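Local coordinates for protein putative rhamnosidase (Streptomyces avermitilis, PDB 3W5M) that hydrolyses terminal non-reducing alpha-L-rhamnose residues from alpha-L-rhamnosides, including citrus flavonoids and the arabinogalactan-protein gum arabic, at residues A760-A765 with M821-D826; A814-L819 with D834-L839; D810-Y815 with H846-F851. All blocks are in the same frame, centred on the assembly; numbering follows the deposited sequence.

Contact 1: A760-A765 with M821-D826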
loop_
_atom_site.group_PDB
_atom_site.type_symbol
_atom_site.label_atom_id
_atom_site.label_comp_id
_atom_site.label_asym_id
_atom_site.label_seq_id
_atom_site.Cartn_x
_atom_site.Cartn_y
_atom_site.Cartn_z
ATOM N N ALA A 760 16.719 19.240 -10.651
ATOM C CA ALA A 760 15.466 19.957 -10.630
ATOM C C ALA A 760 15.147 20.587 -11.970
ATOM O O ALA A 760 14.005 20.545 -12.421
ATOM C CB ALA A 760 15.461 21.007 -9.532
ATOM N N THR A 761 16.156 21.179 -12.622
ATOM C CA THR A 761 15.898 21.783 -13.914
ATOM C C THR A 761 15.629 20.682 -14.975
ATOM O O THR A 761 14.771 20.873 -15.817
ATOM C CB THR A 761 17.020 22.767 -14.336
ATOM O OG1 THR A 761 17.228 23.726 -13.287
ATOM C CG2 THR A 761 16.571 23.533 -15.563
ATOM N N ALA A 762 16.300 19.529 -14.889
ATOM C CA ALA A 762 16.068 18.418 -15.817
ATOM C C ALA A 762 14.620 17.906 -15.700
ATOM O O ALA A 762 13.903 17.734 -16.707
ATOM C CB ALA A 762 17.061 17.299 -15.569
ATOM N N TYR A 763 14.160 17.743 -14.465
ATOM C CA TYR A 763 12.775 17.292 -14.248
ATOM C C TYR A 763 11.696 18.285 -14.700
ATOM O O TYR A 763 10.646 17.877 -15.230
ATOM C CB TYR A 763 12.570 16.784 -12.806
ATOM C CG TYR A 763 12.552 15.274 -12.762
ATOM C CD1 TYR A 763 11.401 14.581 -13.153
ATOM C CD2 TYR A 763 13.666 14.526 -12.366
ATOM C CE1 TYR A 763 11.360 13.203 -13.162
ATOM C CE2 TYR A 763 13.630 13.131 -12.364
ATOM C CZ TYR A 763 12.454 12.473 -12.740
ATOM O OH TYR A 763 12.353 11.083 -12.770
ATOM N N PHE A 764 11.972 19.583 -14.546
ATOM C CA PHE A 764 11.098 20.645 -15.019
ATOM C C PHE A 764 10.892 20.545 -16.544
ATOM O O PHE A 764 9.754 20.529 -17.035
ATOM C CB PHE A 764 11.693 22.010 -14.570
ATOM C CG PHE A 764 10.913 23.245 -14.991
ATOM C CD1 PHE A 764 9.545 23.218 -15.274
ATOM C CD2 PHE A 764 11.561 24.476 -15.056
ATOM C CE1 PHE A 764 8.863 24.368 -15.628
ATOM C CE2 PHE A 764 10.871 25.635 -15.403
ATOM C CZ PHE A 764 9.520 25.585 -15.689
ATOM N N ALA A 765 12.001 20.479 -17.284
ATOM C CA ALA A 765 11.975 20.282 -18.734
ATOM C C ALA A 765 11.218 19.030 -19.125
ATOM O O ALA A 765 10.390 19.078 -20.037
ATOM C CB ALA A 765 13.394 20.202 -19.292
ATOM N N MET A 821 16.375 12.299 -20.953
ATOM C CA MET A 821 15.370 13.342 -21.105
ATOM C C MET A 821 15.633 14.227 -22.326
ATOM O O MET A 821 14.954 15.231 -22.522
ATOM C CB MET A 821 15.258 14.193 -19.837
ATOM C CG MET A 821 14.817 13.385 -18.610
ATOM S SD MET A 821 14.920 14.314 -17.082
ATOM C CE MET A 821 14.141 13.129 -15.954
ATOM N N ASN A 822 16.610 13.820 -23.127
ATOM C CA ASN A 822 16.966 14.488 -24.390
ATOM C C ASN A 822 17.383 15.922 -24.156
ATOM O O ASN A 822 16.960 16.842 -24.875
ATOM C CB ASN A 822 15.829 14.337 -25.421
ATOM C CG ASN A 822 15.495 12.876 -25.690
ATOM O OD1 ASN A 822 16.386 12.078 -25.955
ATOM N ND2 ASN A 822 14.214 12.511 -25.583
ATOM N N LEU A 823 18.237 16.101 -23.135
ATOM C CA LEU A 823 18.691 17.415 -22.737
ATOM C C LEU A 823 20.081 17.762 -23.295
ATOM O O LEU A 823 20.358 18.931 -23.473
ATOM C CB LEU A 823 18.627 17.602 -21.224
ATOM C CG LEU A 823 17.187 17.466 -20.669
ATOM C CD1 LEU A 823 17.183 17.454 -19.153
ATOM C CD2 LEU A 823 16.244 18.552 -21.167
ATOM N N VAL A 824 20.905 16.756 -23.592
ATOM C CA VAL A 824 22.237 16.980 -24.179
ATOM C C VAL A 824 22.031 17.444 -25.632
ATOM O O VAL A 824 21.284 16.818 -26.365
ATOM C CB VAL A 824 23.071 15.675 -24.214
ATOM C CG1 VAL A 824 24.476 15.942 -24.720
ATOM C CG2 VAL A 824 23.154 15.018 -22.845
ATOM N N PRO A 825 22.713 18.523 -26.067
ATOM C CA PRO A 825 22.645 18.793 -27.519
ATOM C C PRO A 825 23.041 17.544 -28.329
ATOM O O PRO A 825 23.939 16.801 -27.916
ATOM C CB PRO A 825 23.652 19.931 -27.726
ATOM C CG PRO A 825 23.899 20.510 -26.363
ATOM C CD PRO A 825 23.664 19.403 -25.367
ATOM N N ASP A 826 22.383 17.304 -29.466
ATOM C CA ASP A 826 22.604 16.063 -30.210
ATOM C C ASP A 826 24.038 15.855 -30.626
ATOM O O ASP A 826 24.504 14.734 -30.651
ATOM C CB ASP A 826 21.678 15.949 -31.406
ATOM C CG ASP A 826 20.273 15.620 -30.980
ATOM O OD1 ASP A 826 19.552 16.575 -30.651
ATOM O OD2 ASP A 826 19.920 14.407 -30.910
#
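A762 and M821 bring the backbones closest, their CA atoms 7.4 Å apart, where helix 756-777 meets the turn that follows helix 812-820. That turn is a Schellman motif: N822, with positive phi, is its C-prime residue, and L823 N returns to T818 O. It sends the side chains of M821 and L823 toward the helix. M821 is extended beyond CG (chi2 171°, chi3 173°), a shape that carries its sulfur past A762 and sets the terminal methyl over the ring of Y763. M821 CE lies 3.7 Å from the centroid of the Y763 ring, 13° off the normal, which defines a CH-pi contact over the centre of one face; the sulfur stands farther back above that face, making the pair a Met-aromatic contact as well. The two side chains cross at about a right angle. L823 divides its branches between two alanines: CD1 touches A762 CB at 3.6 Å, and CD2 meets A765 CB at 3.8 Å. Y763 OH takes its hydrogen bond from N645, and the Y763 side chain is about 7 Å from that of W695, a rhamnose-binding residue. No hydrogen bond spans the two segments, and all five touching residues are buried; the junction therefore rests on dispersion and CH-pi packing, with no polar bond across it.

Contact 2: A814-L819 with D834-L839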
loop_
_atom_site.group_PDB
_atom_site.type_symbol
_atom_site.label_atom_id
_atom_site.label_comp_id
_atom_site.label_asym_id
_atom_site.label_seq_id
_atom_site.Cartn_x
_atom_site.Cartn_y
_atom_site.Cartn_z
ATOM N N ALA A 814 24.031 12.303 -13.578
ATOM C CA ALA A 814 24.056 13.528 -14.389
ATOM C C ALA A 814 23.990 13.231 -15.885
ATOM O O ALA A 814 23.289 13.930 -16.621
ATOM C CB ALA A 814 25.282 14.387 -14.073
ATOM N N TYR A 815 24.679 12.186 -16.331
ATOM C CA TYR A 815 24.654 11.830 -17.739
ATOM C C TYR A 815 23.421 11.023 -18.080
ATOM O O TYR A 815 22.769 11.271 -19.092
ATOM C CB TYR A 815 25.919 11.084 -18.119
ATOM C CG TYR A 815 27.106 11.996 -17.970
ATOM C CD1 TYR A 815 27.215 13.147 -18.758
ATOM C CD2 TYR A 815 28.095 11.738 -17.021
ATOM C CE1 TYR A 815 28.296 13.999 -18.621
ATOM C CE2 TYR A 815 29.179 12.592 -16.872
ATOM C CZ TYR A 815 29.268 13.718 -17.662
ATOM O OH TYR A 815 30.341 14.571 -17.519
ATOM N N VAL A 816 23.110 10.047 -17.231
ATOM C CA VAL A 816 21.907 9.257 -17.422
ATOM C C VAL A 816 20.703 10.167 -17.658
ATOM O O VAL A 816 19.966 9.977 -18.638
ATOM C CB VAL A 816 21.631 8.324 -16.218
ATOM C CG1 VAL A 816 20.213 7.753 -16.319
ATOM C CG2 VAL A 816 22.635 7.165 -16.207
ATOM N N LEU A 817 20.498 11.139 -16.777
ATOM C CA LEU A 817 19.281 11.939 -16.827
ATOM C C LEU A 817 19.228 12.856 -18.042
ATOM O O LEU A 817 18.170 13.010 -18.668
ATOM C CB LEU A 817 19.106 12.758 -15.553
ATOM C CG LEU A 817 18.637 11.878 -14.381
ATOM C CD1 LEU A 817 18.863 12.579 -13.064
ATOM C CD2 LEU A 817 17.176 11.475 -14.525
ATOM N N THR A 818 20.368 13.469 -18.367
ATOM C CA THR A 818 20.428 14.358 -19.524
ATOM C C THR A 818 20.269 13.598 -20.824
ATOM O O THR A 818 19.587 14.101 -21.721
ATOM C CB THR A 818 21.733 15.176 -19.557
ATOM O OG1 THR A 818 22.852 14.272 -19.600
ATOM C CG2 THR A 818 21.799 16.048 -18.336
ATOM N N LEU A 819 20.864 12.407 -20.934
ATOM C CA LEU A 819 20.690 11.583 -22.131
ATOM C C LEU A 819 19.254 11.068 -22.239
ATOM O O LEU A 819 18.641 11.106 -23.321
ATOM C CB LEU A 819 21.686 10.426 -22.177
ATOM C CG LEU A 819 23.111 10.918 -22.455
ATOM C CD1 LEU A 819 24.078 9.836 -22.014
ATOM C CD2 LEU A 819 23.284 11.269 -23.939
ATOM N N ASP A 834 29.942 8.480 -23.842
ATOM C CA ASP A 834 31.317 8.000 -23.680
ATOM C C ASP A 834 31.811 8.231 -22.244
ATOM O O ASP A 834 32.452 7.351 -21.647
ATOM C CB ASP A 834 32.271 8.719 -24.666
ATOM C CG ASP A 834 32.247 8.121 -26.095
ATOM O OD1 ASP A 834 31.761 6.979 -26.299
ATOM O OD2 ASP A 834 32.748 8.804 -27.031
ATOM N N ARG A 835 31.536 9.429 -21.724
ATOM C CA ARG A 835 31.881 9.849 -20.371
ATOM C C ARG A 835 31.160 9.009 -19.291
ATOM O O ARG A 835 31.720 8.746 -18.230
ATOM C CB ARG A 835 31.574 11.340 -20.192
ATOM C CG ARG A 835 31.997 11.937 -18.860
ATOM C CD ARG A 835 33.448 11.593 -18.535
ATOM N NE ARG A 835 33.906 12.120 -17.252
ATOM C CZ ARG A 835 34.975 11.658 -16.597
ATOM N NH1 ARG A 835 35.687 10.660 -17.100
ATOM N NH2 ARG A 835 35.331 12.180 -15.437
ATOM N N LEU A 836 29.922 8.603 -19.576
ATOM C CA LEU A 836 29.151 7.762 -18.669
ATOM C C LEU A 836 29.816 6.414 -18.534
ATOM O O LEU A 836 30.039 5.926 -17.414
ATOM C CB LEU A 836 27.717 7.578 -19.195
ATOM C CG LEU A 836 26.802 6.618 -18.427
ATOM C CD1 LEU A 836 26.590 7.058 -16.964
ATOM C CD2 LEU A 836 25.488 6.518 -19.196
ATOM N N VAL A 837 30.133 5.827 -19.682
ATOM C CA VAL A 837 30.808 4.547 -19.753
ATOM C C VAL A 837 32.162 4.619 -19.043
ATOM O O VAL A 837 32.576 3.650 -18.394
ATOM C CB VAL A 837 30.979 4.090 -21.210
ATOM C CG1 VAL A 837 31.800 2.815 -21.293
ATOM C CG2 VAL A 837 29.610 3.852 -21.841
ATOM N N ALA A 838 32.825 5.766 -19.169
ATOM C CA ALA A 838 34.134 5.979 -18.560
ATOM C C ALA A 838 34.020 5.953 -17.035
ATOM O O ALA A 838 34.871 5.359 -16.358
ATOM C CB ALA A 838 34.740 7.298 -19.032
ATOM N N LEU A 839 32.965 6.587 -16.511
ATOM C CA LEU A 839 32.703 6.626 -15.066
ATOM C C LEU A 839 32.349 5.249 -14.503
ATOM O O LEU A 839 32.760 4.915 -13.387
ATOM C CB LEU A 839 31.633 7.655 -14.711
ATOM C CG LEU A 839 31.864 9.138 -15.013
ATOM C CD1 LEU A 839 30.590 9.918 -14.797
ATOM C CD2 LEU A 839 32.963 9.737 -14.148
#
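Y815 and L836 mark the close approach of two helices that run nearly antiparallel, with their N-to-C directions 150° apart; the axes of the segments 814-819 and 834-839 approach to 9.7 Å. The inner part is apolar, and Y815, V816 and L836 are all buried. Y815 CB faces L836 CB at 4.1 Å, and one step along, V816 CG2 reaches L836 CD1 at 4.0 Å. L836 CG is anti to the backbone N (chi1 175°), which carries both methyls of L836 to V816. The closest atoms are at the Y815 ring, which continues this packing outward: L839 CD1 sits at its edge, 3.7 Å from Y815 CE2, while R835 CB lies over one face, offset toward the rim, and R835 CG is 3.4 Å from Y815 OH. Toward the partly exposed R835 and L839 the packing gives way to polar groups. The R835 guanidinium is turned 74° from the tyrosine ring, so the two planes do not stack; L839 CD2 lies over one guanidinium face. D810 serves both polar ends, in a salt bridge with R835 and a hydrogen bond with Y815 OH. Replacing Y815 by alanine would probably open a gap beneath R835 CG and L839 CD1 and leave D810 without its hydroxyl partner. Helices 812-820 and 829-842, joined by a short loop and packed along one side, are an antiparallel pair of consecutive helices within the (alpha/alpha)6-barrel catalytic domain.

Contact 3: D810-Y815 with H846-F851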
loop_
_atom_site.group_PDB
_atom_site.type_symbol
_atom_site.label_atom_id
_atom_site.label_comp_id
_atom_site.label_asym_id
_atom_site.label_seq_id
_atom_site.Cartn_x
_atom_site.Cartn_y
_atom_site.Cartn_z
ATOM N N ASP A 810 29.377 15.804 -13.010
ATOM C CA ASP A 810 30.137 14.724 -13.607
ATOM C C ASP A 810 29.834 13.385 -12.916
ATOM O O ASP A 810 30.725 12.555 -12.717
ATOM C CB ASP A 810 31.645 15.074 -13.594
ATOM C CG ASP A 810 32.467 14.224 -14.554
ATOM O OD1 ASP A 810 31.983 13.912 -15.661
ATOM O OD2 ASP A 810 33.619 13.865 -14.205
ATOM N N THR A 811 28.555 13.176 -12.581
ATOM C CA THR A 811 28.105 11.934 -11.970
ATOM C C THR A 811 27.488 11.005 -13.004
ATOM O O THR A 811 27.081 11.455 -14.077
ATOM C CB THR A 811 27.078 12.194 -10.846
ATOM O OG1 THR A 811 25.942 12.889 -11.367
ATOM C CG2 THR A 811 27.694 13.021 -9.721
ATOM N N GLN A 812 27.415 9.714 -12.686
ATOM C CA GLN A 812 26.740 8.756 -13.556
ATOM C C GLN A 812 25.297 9.242 -13.823
ATOM O O GLN A 812 24.852 9.284 -14.980
ATOM C CB GLN A 812 26.760 7.343 -12.948
ATOM C CG GLN A 812 28.131 6.680 -12.930
ATOM C CD GLN A 812 28.071 5.207 -12.575
ATOM O OE1 GLN A 812 27.012 4.595 -12.626
ATOM N NE2 GLN A 812 29.214 4.630 -12.208
ATOM N N SER A 813 24.598 9.645 -12.760
ATOM C CA SER A 813 23.209 10.118 -12.866
ATOM C C SER A 813 23.047 11.399 -13.664
ATOM O O SER A 813 22.055 11.539 -14.373
ATOM C CB SER A 813 22.560 10.267 -11.488
ATOM O OG SER A 813 22.245 8.989 -11.012
ATOM N N ALA A 814 24.031 12.303 -13.578
ATOM C CA ALA A 814 24.056 13.528 -14.389
ATOM C C ALA A 814 23.990 13.231 -15.885
ATOM O O ALA A 814 23.289 13.930 -16.621
ATOM C CB ALA A 814 25.282 14.387 -14.073
ATOM N N TYR A 815 24.679 12.186 -16.331
ATOM C CA TYR A 815 24.654 11.830 -17.739
ATOM C C TYR A 815 23.421 11.023 -18.080
ATOM O O TYR A 815 22.769 11.271 -19.092
ATOM C CB TYR A 815 25.919 11.084 -18.119
ATOM C CG TYR A 815 27.106 11.996 -17.970
ATOM C CD1 TYR A 815 27.215 13.147 -18.758
ATOM C CD2 TYR A 815 28.095 11.738 -17.021
ATOM C CE1 TYR A 815 28.296 13.999 -18.621
ATOM C CE2 TYR A 815 29.179 12.592 -16.872
ATOM C CZ TYR A 815 29.268 13.718 -17.662
ATOM O OH TYR A 815 30.341 14.571 -17.519
ATOM N N HIS A 846 30.795 -0.884 -12.010
ATOM C CA HIS A 846 29.671 -0.812 -11.065
ATOM C C HIS A 846 28.915 0.485 -11.285
ATOM O O HIS A 846 29.499 1.519 -11.604
ATOM C CB HIS A 846 30.121 -0.855 -9.589
ATOM C CG HIS A 846 30.725 -2.160 -9.161
ATOM N ND1 HIS A 846 32.044 -2.482 -9.401
ATOM C CD2 HIS A 846 30.200 -3.211 -8.486
ATOM C CE1 HIS A 846 32.299 -3.683 -8.914
ATOM N NE2 HIS A 846 31.198 -4.147 -8.347
ATOM N N LEU A 847 27.603 0.427 -11.094
ATOM C CA LEU A 847 26.794 1.625 -11.107
ATOM C C LEU A 847 27.081 2.496 -9.884
ATOM O O LEU A 847 27.638 2.031 -8.899
ATOM C CB LEU A 847 25.297 1.247 -11.161
ATOM C CG LEU A 847 24.677 0.438 -10.013
ATOM C CD1 LEU A 847 24.368 1.327 -8.805
ATOM C CD2 LEU A 847 23.418 -0.235 -10.523
ATOM N N SER A 848 26.676 3.752 -9.933
ATOM C CA SER A 848 26.773 4.602 -8.766
ATOM C C SER A 848 25.481 5.385 -8.543
ATOM O O SER A 848 25.395 6.250 -7.670
ATOM C CB SER A 848 27.944 5.567 -8.920
ATOM O OG SER A 848 27.579 6.556 -9.854
ATOM N N THR A 849 24.471 5.066 -9.334
ATOM C CA THR A 849 23.238 5.862 -9.365
ATOM C C THR A 849 22.321 5.599 -8.161
ATOM O O THR A 849 22.261 4.460 -7.682
ATOM C CB THR A 849 22.445 5.537 -10.649
ATOM O OG1 THR A 849 22.348 4.115 -10.807
ATOM C CG2 THR A 849 23.205 6.072 -11.862
ATOM N N GLY A 850 21.589 6.626 -7.743
ATOM C CA GLY A 850 20.488 6.512 -6.743
ATOM C C GLY A 850 19.091 6.294 -7.352
ATOM O O GLY A 850 18.970 5.748 -8.451
ATOM N N PHE A 851 18.050 6.733 -6.632
ATOM C CA PHE A 851 16.651 6.515 -7.035
ATOM C C PHE A 851 16.269 7.027 -8.404
ATOM O O PHE A 851 15.540 6.348 -9.122
ATOM C CB PHE A 851 15.674 7.116 -6.006
ATOM C CG PHE A 851 15.400 6.199 -4.835
ATOM C CD1 PHE A 851 16.360 5.276 -4.406
ATOM C CD2 PHE A 851 14.190 6.252 -4.173
ATOM C CE1 PHE A 851 16.117 4.417 -3.335
ATOM C CE2 PHE A 851 13.932 5.404 -3.092
ATOM C CZ PHE A 851 14.902 4.489 -2.669
#
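Q812 lays its carboxamide along the backbone of H846-S848 and uses both ends of it. Its NE2 donates to H846 O at 3.2 Å, a nearly straight bond (172° at the hydrogen) that lies in the carbonyl plane of H846 and in the amide plane of Q812. The other end is held less ideally: S848 N donates to Q812 OE1 at 2.8 Å, but the angle at the hydrogen is 136° and the donor stands 59° out of the carbonyl plane. Together the two bonds fix the flip and the rotation of the amide. Extension of the Q812 chain beyond CG takes the amide out to this loop. S848 OG lies alongside the same chain, 3.1 Å from Q812 CG; its hydrogen-bond partner is D752, and its geometry toward the amide is too poor for a bond. On the next residue, T849 turns its methyl to the helix: T849 CG2 is 3.2 Å from S813 OG and 3.9 Å from Q812 CB. S813 OG is hydrogen-bonded to D746, whose carboxylate also accepts from G850 N and thus joins the two segments indirectly. T811 caps the helix, its OG1 accepting from A814 N at 3.0 Å. Through Q812 and D746 the first turn of helix 812-820 is fastened to the loop between helices 829-842 and 854-863, with L839 and I840 of the former against Q812 and L857 of the latter against L847 and T849.

In the fold
From the N terminus, helix 756-777 comes first; contact 1 brings the turn after helix 812-820 back to it, closing a loop of 55 mostly helical residues. Within that span begins helix 812-820, whose start is used by contact 3 and whose body by contact 2. Contact 2 closes a short loop of 14 residues, contained in the 30-residue loop of contact 3 because 834-839 comes before 846-851. Contact 1 crosses both, because 760-765 precedes both loops and 821-826 falls inside them. V824 packs on T818 and L819, joining contacts 1 and 2, and L839 and L836 pack against the 810-812 backbone, joining contacts 2 and 3. Helix 812-820 is thus tied at both ends and along its side.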